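Local coordinates for photosystem II assembly protein Ycf48 (PDB 5OJ5) that probably acts early in photosystem II assembly and in the replacement of photodamaged D1, whose C-terminal extension it binds, at residues Leu37-Leu42 with Pro264-Ser269; Leu78-Asp83 with Gly127-Ser132; Asn187-Pro192 with Leu227-Phe232. All coordinates share one frame; numbering follows the deposited sequence. Where two conformers were deposited one is given.

Contact 1 (Leu37-Leu42 with Pro264-Ser269)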
loop_
_atom_site.group_PDB
_atom_site.type_symbol
_atom_site.label_atom_id
_atom_site.label_comp_id
_atom_site.label_asym_id
_atom_site.label_seq_id
_atom_site.Cartn_x
_atom_site.Cartn_y
_atom_site.Cartn_z
ATOM N N LEU A 37 -24.726 -8.039 -18.219
ATOM C CA LEU A 37 -24.247 -7.489 -16.950
ATOM C C LEU A 37 -22.730 -7.336 -16.857
ATOM O O LEU A 37 -22.237 -6.735 -15.898
ATOM C CB LEU A 37 -24.793 -8.283 -15.752
ATOM C CG LEU A 37 -24.871 -7.619 -14.363
ATOM C CD1 LEU A 37 -26.136 -6.762 -14.218
ATOM C CD2 LEU A 37 -24.817 -8.667 -13.264
ATOM N N ALA A 38 -21.985 -7.844 -17.839
ATOM C CA ALA A 38 -20.530 -7.836 -17.765
ATOM C C ALA A 38 -19.942 -6.547 -18.344
ATOM O O ALA A 38 -20.631 -5.731 -18.966
ATOM C CB ALA A 38 -19.939 -9.071 -18.446
ATOM N N ILE A 39 -18.657 -6.342 -18.075
ATOM C CA ILE A 39 -17.895 -5.305 -18.760
ATOM C C ILE A 39 -16.956 -5.994 -19.726
ATOM O O ILE A 39 -16.760 -7.226 -19.636
ATOM C CB ILE A 39 -17.158 -4.401 -17.767
ATOM C CG1 ILE A 39 -16.065 -5.155 -16.996
ATOM C CG2 ILE A 39 -18.159 -3.765 -16.812
ATOM C CD1 ILE A 39 -15.234 -4.228 -16.178
ATOM N N PRO A 40 -16.392 -5.269 -20.696
ATOM C CA PRO A 40 -15.521 -5.928 -21.663
ATOM C C PRO A 40 -14.307 -6.527 -20.977
ATOM O O PRO A 40 -13.845 -6.028 -19.947
ATOM C CB PRO A 40 -15.130 -4.802 -22.633
ATOM C CG PRO A 40 -16.157 -3.761 -22.461
ATOM C CD PRO A 40 -16.559 -3.825 -21.009
ATOM N N ALA A 41 -13.811 -7.614 -21.566
ATOM C CA ALA A 41 -12.597 -8.264 -21.115
ATOM C C ALA A 41 -11.395 -7.604 -21.765
ATOM O O ALA A 41 -11.369 -7.440 -22.990
ATOM C CB ALA A 41 -12.620 -9.737 -21.507
ATOM N N LEU A 42 -10.380 -7.323 -20.956
ATOM C CA LEU A 42 -9.125 -6.795 -21.452
ATOM C C LEU A 42 -8.514 -7.739 -22.476
ATOM O O LEU A 42 -8.647 -8.957 -22.369
ATOM C CB LEU A 42 -8.178 -6.666 -20.252
ATOM C CG LEU A 42 -7.008 -5.698 -20.232
ATOM C CD1 LEU A 42 -7.479 -4.277 -20.464
ATOM C CD2 LEU A 42 -6.282 -5.855 -18.899
ATOM N N PRO A 264 -17.335 0.554 -11.588
ATOM C CA PRO A 264 -16.493 -0.106 -12.603
ATOM C C PRO A 264 -16.995 -1.474 -13.049
ATOM O O PRO A 264 -16.817 -1.816 -14.226
ATOM C CB PRO A 264 -15.139 -0.190 -11.883
ATOM C CG PRO A 264 -15.138 1.016 -11.018
ATOM C CD PRO A 264 -16.539 1.099 -10.480
ATOM N N LEU A 265 -17.610 -2.261 -12.157
ATOM C CA LEU A 265 -18.172 -3.572 -12.490
ATOM C C LEU A 265 -19.686 -3.546 -12.597
ATOM O O LEU A 265 -20.319 -4.610 -12.601
ATOM C CB LEU A 265 -17.761 -4.632 -11.470
ATOM C CG LEU A 265 -16.494 -5.390 -11.791
ATOM C CD1 LEU A 265 -16.172 -6.393 -10.723
ATOM C CD2 LEU A 265 -16.600 -6.080 -13.128
ATOM N N ARG A 266 -20.280 -2.369 -12.722
ATOM C CA ARG A 266 -21.728 -2.268 -12.918
ATOM C C ARG A 266 -22.541 -3.041 -11.864
ATOM O O ARG A 266 -23.632 -3.544 -12.148
ATOM C CB ARG A 266 -22.127 -2.725 -14.329
ATOM C CG ARG A 266 -21.426 -1.977 -15.448
ATOM C CD ARG A 266 -21.845 -2.528 -16.806
ATOM N NE ARG A 266 -23.300 -2.589 -16.967
ATOM C CZ ARG A 266 -23.936 -3.408 -17.807
ATOM N NH1 ARG A 266 -23.257 -4.261 -18.569
ATOM N NH2 ARG A 266 -25.262 -3.382 -17.884
ATOM N N ARG A 267 -22.027 -3.188 -10.646
ATOM C CA ARG A 267 -22.751 -3.953 -9.636
ATOM C C ARG A 267 -22.176 -3.626 -8.267
ATOM O O ARG A 267 -21.112 -3.018 -8.153
ATOM C CB ARG A 267 -22.738 -5.466 -9.917
ATOM C CG ARG A 267 -21.374 -6.138 -9.815
ATOM C CD ARG A 267 -21.316 -7.360 -10.737
ATOM N NE ARG A 267 -19.995 -7.983 -10.755
ATOM C CZ ARG A 267 -19.708 -9.153 -10.188
ATOM N NH1 ARG A 267 -18.476 -9.646 -10.255
ATOM N NH2 ARG A 267 -20.654 -9.833 -9.550
ATOM N N ASN A 268 -22.907 -4.038 -7.228
ATOM C CA ASN A 268 -22.571 -3.737 -5.843
ATOM C C ASN A 268 -21.968 -4.920 -5.102
ATOM O O ASN A 268 -21.544 -4.758 -3.954
ATOM C CB ASN A 268 -23.828 -3.289 -5.080
ATOM C CG ASN A 268 -24.509 -2.098 -5.720
ATOM O OD1 ASN A 268 -24.019 -0.971 -5.641
ATOM N ND2 ASN A 268 -25.655 -2.339 -6.349
ATOM N N SER A 269 -21.942 -6.105 -5.713
ATOM C CA SER A 269 -21.591 -7.312 -4.978
ATOM C C SER A 269 -20.102 -7.439 -4.705
ATOM O O SER A 269 -19.720 -8.135 -3.755
ATOM C CB SER A 269 -22.094 -8.558 -5.719
ATOM O OG SER A 269 -21.966 -8.396 -7.128
#
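Ile39 carries its CG1 branch between the backbone N and the carbonyl carbon, with chi1 at 66°. Arg266 meets it with CG anti to its own carbonyl carbon (chi1 -56°) and a bend at chi3. Ile39 points at the 264-269 loop and spreads its two branches over it. CD1 lies 3.8 Å from CD2 of Leu265, and these two side chains cross at nearly a right angle. CG2 takes the other side and lies 3.9 Å from CD of Arg266. Here the side chains run past each other in opposite directions. Both Ile39 CG2 and Ile39 CD1 also lie 3.5 Å from the carbonyl oxygen of Pro264.

The bend at chi3 sets the Arg266 guanidinium beside the Leu37-Ala38 backbone. NH1 gives a hydrogen bond of 3.0 Å to Ala38 O. The bond is not straight: its N-H...O angle is 138°. The oxygen lies at the guanidinium edge, close to its plane, while Leu37 O sits over one face of the group. NH1 also comes within 3.6 Å of Leu37 C. The peptide between Leu37 and Ala38 thus lies close beside the charged group.

Exposure rises from Leu265, which is buried, through Ile39 to Arg266 and Leu37. Ile39 and Arg266 each touch a crystal neighbour, so the lattice may influence this side. On the protein side, Leu265 packs on Leu293 and Gln304. Pro40 and Leu42 make backbone hydrogen bonds to Gln304 in strand 303-304. Further on, strand 47-51 joins the C-terminal strands in a single sheet, the ring closure often called Velcro. The contact itself holds the lead-in to that closing strand against the outer edge of the neighbouring blade of the beta-propeller.

Contact 2 (Leu78-Asp83 with Gly127-Ser132)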
loop_
_atom_site.group_PDB
_atom_site.type_symbol
_atom_site.label_atom_id
_atom_site.label_comp_id
_atom_site.label_asym_id
_atom_site.label_seq_id
_atom_site.Cartn_x
_atom_site.Cartn_y
_atom_site.Cartn_z
ATOM N N LEU A 78 9.761 -12.021 6.006
ATOM C CA LEU A 78 10.719 -11.160 5.334
ATOM C C LEU A 78 11.285 -11.974 4.186
ATOM O O LEU A 78 11.766 -13.101 4.411
ATOM C CB LEU A 78 11.819 -10.841 6.331
ATOM C CG LEU A 78 12.932 -9.925 5.880
ATOM C CD1 LEU A 78 12.414 -8.538 5.454
ATOM C CD2 LEU A 78 14.001 -9.741 6.957
ATOM N N MET A 79 11.242 -11.459 2.946
ATOM C CA MET A 79 11.859 -12.165 1.824
ATOM C C MET A 79 12.596 -11.192 0.938
ATOM O O MET A 79 12.223 -10.007 0.836
ATOM C CB MET A 79 10.854 -12.930 0.974
ATOM C CG MET A 79 9.970 -13.866 1.767
ATOM S SD MET A 79 9.154 -15.023 0.653
ATOM C CE MET A 79 8.159 -15.944 1.789
ATOM N N GLU A 80 13.626 -11.696 0.268
ATOM C CA GLU A 80 14.518 -10.901 -0.557
ATOM C C GLU A 80 14.491 -11.441 -1.982
ATOM O O GLU A 80 14.535 -12.655 -2.192
ATOM C CB GLU A 80 15.949 -11.025 -0.002
ATOM C CG GLU A 80 17.005 -10.212 -0.713
ATOM C CD GLU A 80 18.371 -10.330 -0.071
ATOM O OE1 GLU A 80 18.614 -11.300 0.674
ATOM O OE2 GLU A 80 19.216 -9.426 -0.316
ATOM N N THR A 81 14.500 -10.537 -2.973
ATOM C CA THR A 81 14.688 -10.902 -4.379
ATOM C C THR A 81 15.935 -10.210 -4.903
ATOM O O THR A 81 16.251 -9.072 -4.510
ATOM C CB THR A 81 13.448 -10.494 -5.229
ATOM O OG1 THR A 81 13.637 -11.004 -6.553
ATOM C CG2 THR A 81 13.226 -8.996 -5.322
ATOM N N ARG A 82 16.589 -10.876 -5.863
ATOM C CA ARG A 82 17.684 -10.300 -6.617
ATOM C C ARG A 82 17.415 -10.288 -8.104
ATOM O O ARG A 82 18.290 -9.849 -8.871
ATOM C CB ARG A 82 18.974 -11.085 -6.348
ATOM C CG ARG A 82 19.336 -11.154 -4.951
ATOM C CD ARG A 82 20.171 -10.064 -4.589
ATOM N NE ARG A 82 20.747 -10.395 -3.288
ATOM C CZ ARG A 82 21.780 -9.767 -2.791
ATOM N NH1 ARG A 82 22.308 -8.809 -3.519
ATOM N NH2 ARG A 82 22.248 -10.082 -1.592
ATOM N N ASP A 83 16.241 -10.731 -8.540
ATOM C CA ASP A 83 15.921 -10.840 -9.956
ATOM C C ASP A 83 14.662 -10.060 -10.313
ATOM O O ASP A 83 13.923 -10.425 -11.234
ATOM C CB ASP A 83 15.858 -12.308 -10.388
ATOM C CG ASP A 83 14.764 -13.089 -9.710
ATOM O OD1 ASP A 83 13.915 -12.515 -8.976
ATOM O OD2 ASP A 83 14.721 -14.328 -9.910
ATOM N N GLY A 127 21.459 -2.611 2.219
ATOM C CA GLY A 127 20.568 -3.329 1.341
ATOM C C GLY A 127 19.960 -4.553 1.980
ATOM O O GLY A 127 19.535 -5.473 1.264
ATOM N N GLY A 128 19.895 -4.595 3.314
ATOM C CA GLY A 128 19.312 -5.708 3.996
ATOM C C GLY A 128 20.235 -6.894 4.192
ATOM O O GLY A 128 19.776 -7.953 4.624
ATOM N N GLN A 129 21.538 -6.724 3.946
ATOM C CA GLN A 129 22.462 -7.808 4.275
ATOM C C GLN A 129 22.676 -7.912 5.778
ATOM O O GLN A 129 22.948 -9.018 6.279
ATOM C CB GLN A 129 23.777 -7.634 3.518
ATOM C CG GLN A 129 23.520 -7.489 2.012
ATOM C CD GLN A 129 22.559 -8.563 1.468
ATOM O OE1 GLN A 129 22.892 -9.742 1.428
ATOM N NE2 GLN A 129 21.363 -8.164 1.014
ATOM N N SER A 130 22.521 -6.809 6.509
ATOM C CA SER A 130 22.504 -6.845 7.957
ATOM C C SER A 130 21.400 -5.910 8.405
ATOM O O SER A 130 21.253 -4.791 7.885
ATOM C CB SER A 130 23.809 -6.458 8.579
ATOM O OG SER A 130 24.194 -5.220 8.136
ATOM N N TRP A 131 20.627 -6.379 9.360
ATOM C CA TRP A 131 19.546 -5.613 9.940
ATOM C C TRP A 131 19.820 -5.446 11.428
ATOM O O TRP A 131 20.295 -6.379 12.085
ATOM C CB TRP A 131 18.211 -6.370 9.783
ATOM C CG TRP A 131 17.678 -6.495 8.375
ATOM C CD1 TRP A 131 17.917 -7.497 7.487
ATOM C CD2 TRP A 131 16.852 -5.548 7.706
ATOM N NE1 TRP A 131 17.250 -7.253 6.315
ATOM C CE2 TRP A 131 16.594 -6.054 6.420
ATOM C CE3 TRP A 131 16.306 -4.322 8.086
ATOM C CZ2 TRP A 131 15.791 -5.393 5.500
ATOM C CZ3 TRP A 131 15.492 -3.651 7.159
ATOM C CH2 TRP A 131 15.256 -4.183 5.883
ATOM N N SER A 132 19.445 -4.289 11.953
ATOM C CA SER A 132 19.489 -4.007 13.369
ATOM C C SER A 132 18.111 -3.574 13.822
ATOM O O SER A 132 17.336 -2.971 13.065
ATOM C CB SER A 132 20.494 -2.916 13.675
ATOM O OG SER A 132 21.781 -3.329 13.249
HETATM O O HOH W 1 21.099 -11.762 1.386
#
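Gln129 NE2 donates to Glu80 OE2 at 2.8 Å, on the syn side of the carboxylate. Gln129 bends at chi2 (-48°), which brings its amide round to Glu80. The amide and carboxylate planes are 39° apart.

The buried side is tight. His68 also hydrogen-bonds to Glu80 OE2, and Arg91 makes a salt bridge to OE1, so donors surround the carboxylate. Deeper in the contact, Leu78 CD2 approaches Trp131 NE1 at 4.1 Å. Gly128 CA sits 3.2 Å above the indole plane, toward its rim, and Trp70 meets Trp131 edge-to-face. The bound peptide hydrogen-bonds to the backbone of Trp131.

The solvent side is looser. There the exposed Gln129 also donates from NE2 to Gly127 O at 3.3 Å, which helps fix the amide's rotation. Arg82 is exposed too, and its NH2 lies 3.4 Å from Glu80 OE2. That oxygen is well out of the guanidinium plane, so the pairing is one of charge alone. Water 1 donates to Glu80 OE1 and to Gln129 OE1.

Thr124, Asp126, Gly128, Ser130 and Trp131 fit the Asp-box (BNR repeat) pattern, a hairpin turn recurrent in sialidase-like beta-propellers.

Contact 3 (Asn187-Pro192 with Leu227-Phe232)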
loop_
_atom_site.group_PDB
_atom_site.type_symbol
_atom_site.label_atom_id
_atom_site.label_comp_id
_atom_site.label_asym_id
_atom_site.label_seq_id
_atom_site.Cartn_x
_atom_site.Cartn_y
_atom_site.Cartn_z
ATOM N N ASN A 187 -7.215 2.947 6.453
ATOM C CA ASN A 187 -6.278 2.924 5.340
ATOM C C ASN A 187 -5.522 4.237 5.393
ATOM O O ASN A 187 -6.018 5.226 5.946
ATOM C CB ASN A 187 -6.977 2.708 3.981
ATOM C CG ASN A 187 -6.987 1.262 3.549
ATOM O OD1 ASN A 187 -5.956 0.594 3.594
ATOM N ND2 ASN A 187 -8.128 0.773 3.079
ATOM N N LEU A 188 -4.326 4.232 4.800
ATOM C CA LEU A 188 -3.410 5.358 4.812
ATOM C C LEU A 188 -2.620 5.328 3.520
ATOM O O LEU A 188 -2.074 4.284 3.169
ATOM C CB LEU A 188 -2.456 5.205 6.011
ATOM C CG LEU A 188 -1.334 6.218 6.140
ATOM C CD1 LEU A 188 -1.848 7.625 6.373
ATOM C CD2 LEU A 188 -0.378 5.810 7.261
ATOM N N ASN A 189 -2.517 6.462 2.837
ATOM C CA ASN A 189 -1.698 6.546 1.619
ATOM C C ASN A 189 -0.953 7.864 1.607
ATOM O O ASN A 189 -1.380 8.856 2.213
ATOM C CB ASN A 189 -2.539 6.359 0.349
ATOM C CG ASN A 189 -2.672 4.906 -0.019
ATOM O OD1 ASN A 189 -1.656 4.219 -0.159
ATOM N ND2 ASN A 189 -3.886 4.406 -0.129
ATOM N N ARG A 190 0.154 7.884 0.878
ATOM C CA ARG A 190 1.092 8.995 0.812
ATOM C C ARG A 190 1.196 9.540 -0.611
ATOM O O ARG A 190 1.134 8.771 -1.580
ATOM C CB ARG A 190 2.478 8.494 1.268
ATOM C CG ARG A 190 3.479 9.613 1.458
ATOM C CD ARG A 190 4.827 9.030 1.867
ATOM N NE ARG A 190 5.757 10.025 2.385
ATOM C CZ ARG A 190 6.613 10.723 1.637
ATOM N NH1 ARG A 190 6.653 10.564 0.316
ATOM N NH2 ARG A 190 7.405 11.609 2.231
ATOM N N SER A 191 1.357 10.850 -0.746
ATOM C CA SER A 191 1.562 11.472 -2.055
ATOM C C SER A 191 3.070 11.650 -2.316
ATOM O O SER A 191 3.900 11.613 -1.408
ATOM C CB SER A 191 0.855 12.805 -2.126
ATOM O OG SER A 191 1.690 13.810 -1.594
ATOM N N PRO A 192 3.448 12.003 -3.547
ATOM C CA PRO A 192 4.873 12.257 -3.866
ATOM C C PRO A 192 5.467 13.394 -3.093
ATOM O O PRO A 192 6.688 13.425 -2.897
ATOM C CB PRO A 192 4.866 12.562 -5.369
ATOM C CG PRO A 192 3.716 11.784 -5.882
ATOM C CD PRO A 192 2.627 11.855 -4.748
ATOM N N LEU A 227 -16.575 5.050 3.306
ATOM C CA LEU A 227 -15.281 4.995 2.650
ATOM C C LEU A 227 -14.539 3.736 3.038
ATOM O O LEU A 227 -14.593 3.272 4.182
ATOM C CB LEU A 227 -14.452 6.186 3.123
ATOM C CG LEU A 227 -14.870 7.535 2.604
ATOM C CD1 LEU A 227 -14.284 8.626 3.427
ATOM C CD2 LEU A 227 -14.389 7.668 1.114
ATOM N N HIS A 228 -13.827 3.178 2.073
ATOM C CA HIS A 228 -12.940 2.064 2.324
ATOM C C HIS A 228 -11.466 2.408 2.184
ATOM O O HIS A 228 -10.655 2.075 3.044
ATOM C CB HIS A 228 -13.198 0.877 1.413
ATOM C CG HIS A 228 -12.310 -0.247 1.782
ATOM N ND1 HIS A 228 -12.341 -0.795 3.049
ATOM C CD2 HIS A 228 -11.234 -0.785 1.160
ATOM C CE1 HIS A 228 -11.387 -1.695 3.159
ATOM N NE2 HIS A 228 -10.706 -1.715 2.027
ATOM N N ASN A 229 -11.088 3.083 1.096
ATOM C CA ASN A 229 -9.693 3.413 0.821
ATOM C C ASN A 229 -9.647 4.709 0.034
ATOM O O ASN A 229 -10.610 5.051 -0.650
ATOM C CB ASN A 229 -8.978 2.265 0.079
ATOM C CG ASN A 229 -7.464 2.303 0.190
ATOM O OD1 ASN A 229 -6.880 3.216 0.799
ATOM N ND2 ASN A 229 -6.809 1.297 -0.390
ATOM N N MET A 230 -8.527 5.416 0.167
ATOM C CA MET A 230 -8.312 6.664 -0.564
ATOM C C MET A 230 -6.834 6.794 -0.848
ATOM O O MET A 230 -5.998 6.317 -0.060
ATOM C CB MET A 230 -8.735 7.899 0.215
ATOM C CG MET A 230 -10.230 7.946 0.448
ATOM S SD MET A 230 -10.767 9.408 1.370
ATOM C CE MET A 230 -10.506 10.648 0.126
ATOM N N GLY A 231 -6.499 7.510 -1.926
ATOM C CA GLY A 231 -5.120 7.788 -2.278
ATOM C C GLY A 231 -5.023 8.908 -3.253
ATOM O O GLY A 231 -5.997 9.631 -3.483
ATOM N N PHE A 232 -3.831 9.062 -3.819
ATOM C CA PHE A 232 -3.525 10.172 -4.708
ATOM C C PHE A 232 -3.374 9.700 -6.133
ATOM O O PHE A 232 -2.883 8.598 -6.375
ATOM C CB PHE A 232 -2.230 10.853 -4.248
ATOM C CG PHE A 232 -2.336 11.424 -2.865
ATOM C CD1 PHE A 232 -2.783 12.714 -2.685
ATOM C CD2 PHE A 232 -1.999 10.659 -1.736
ATOM C CE1 PHE A 232 -2.908 13.245 -1.402
ATOM C CE2 PHE A 232 -2.129 11.201 -0.453
ATOM C CZ PHE A 232 -2.563 12.476 -0.303
HETATM O O HOH W 2 -8.241 -1.730 1.315
HETATM O O HOH W 3 -3.933 1.335 -0.528
HETATM O O HOH W 4 -1.623 7.455 -2.771
#
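Asn187 lays its side-chain amide against that of Asn229. The two planes are only 18° apart and stacked, although the side chains cross at about a right angle. ND2 of Asn187 lies 3.3 Å from CG of Asn229. The same ND2 reaches past to the backbone and donates to His228 O at 2.8 Å. That bond is nearly straight, at 168°, and the oxygen lies in the plane of the Asn187 amide. The His228 ring has a second deposited position. Its face contact with Asn187 ND2 and the bridge through water 2 are therefore tentative.

Asn189 repeats the reach two residues on. Its ND2 donates to Met230 O at 2.8 Å, from above the carbonyl plane. Water 3 accepts from this ND2 and from Asn229 ND2, which also bonds to Leu273 O.

Strands 187-190 and 227-232 run parallel, with axes 6.3 Å apart at closest. They belong to different sheets: each is the first strand of its blade, in the inner position around the central pore of the seven-bladed propeller. Asparagine side chains, not backbone pairs, make the direct hydrogen bonds between them. A classic beta bulge at His228 and Asn229, both facing Ile241, interrupts the regular strand.

At the far end an aromatic ring takes over from the amides. Phe232 CG lies anti to its own carbonyl carbon (chi1 -61°), which sets the ring beside Ser191. Ser191 CB sits 3.5 Å from the ring centroid, almost directly above it, in a CH-pi contact. The Ser191 hydroxyl is held by Glu195. Asn189 O lies at the ring edge, 3.6 Å from Phe232 CE2. Water 4 donates to Arg190 O and accepts from Phe232 N, bridging the two backbones.

In the fold
The three contacts sample different radii of one propeller. The centre of contact 3 is about 8 Å from the centre of the chain, and this contact joins two inner strands. The centres of contacts 1 and 2 lie about 24 and 20 Å from that point, 40 Å apart and on opposite sides of it. Contacts 2 and 3 each join neighbouring blades. Contact 1 instead sets the N-terminal segment against a loop. Contact 2 is mostly buried and relies on a charged network beside an indole. Contact 3 is partly buried and uses neutral amides, bridging waters and one CH-pi contact. Contact 1 is the most exposed, with aliphatic packing and one non-linear hydrogen bond from an arginine.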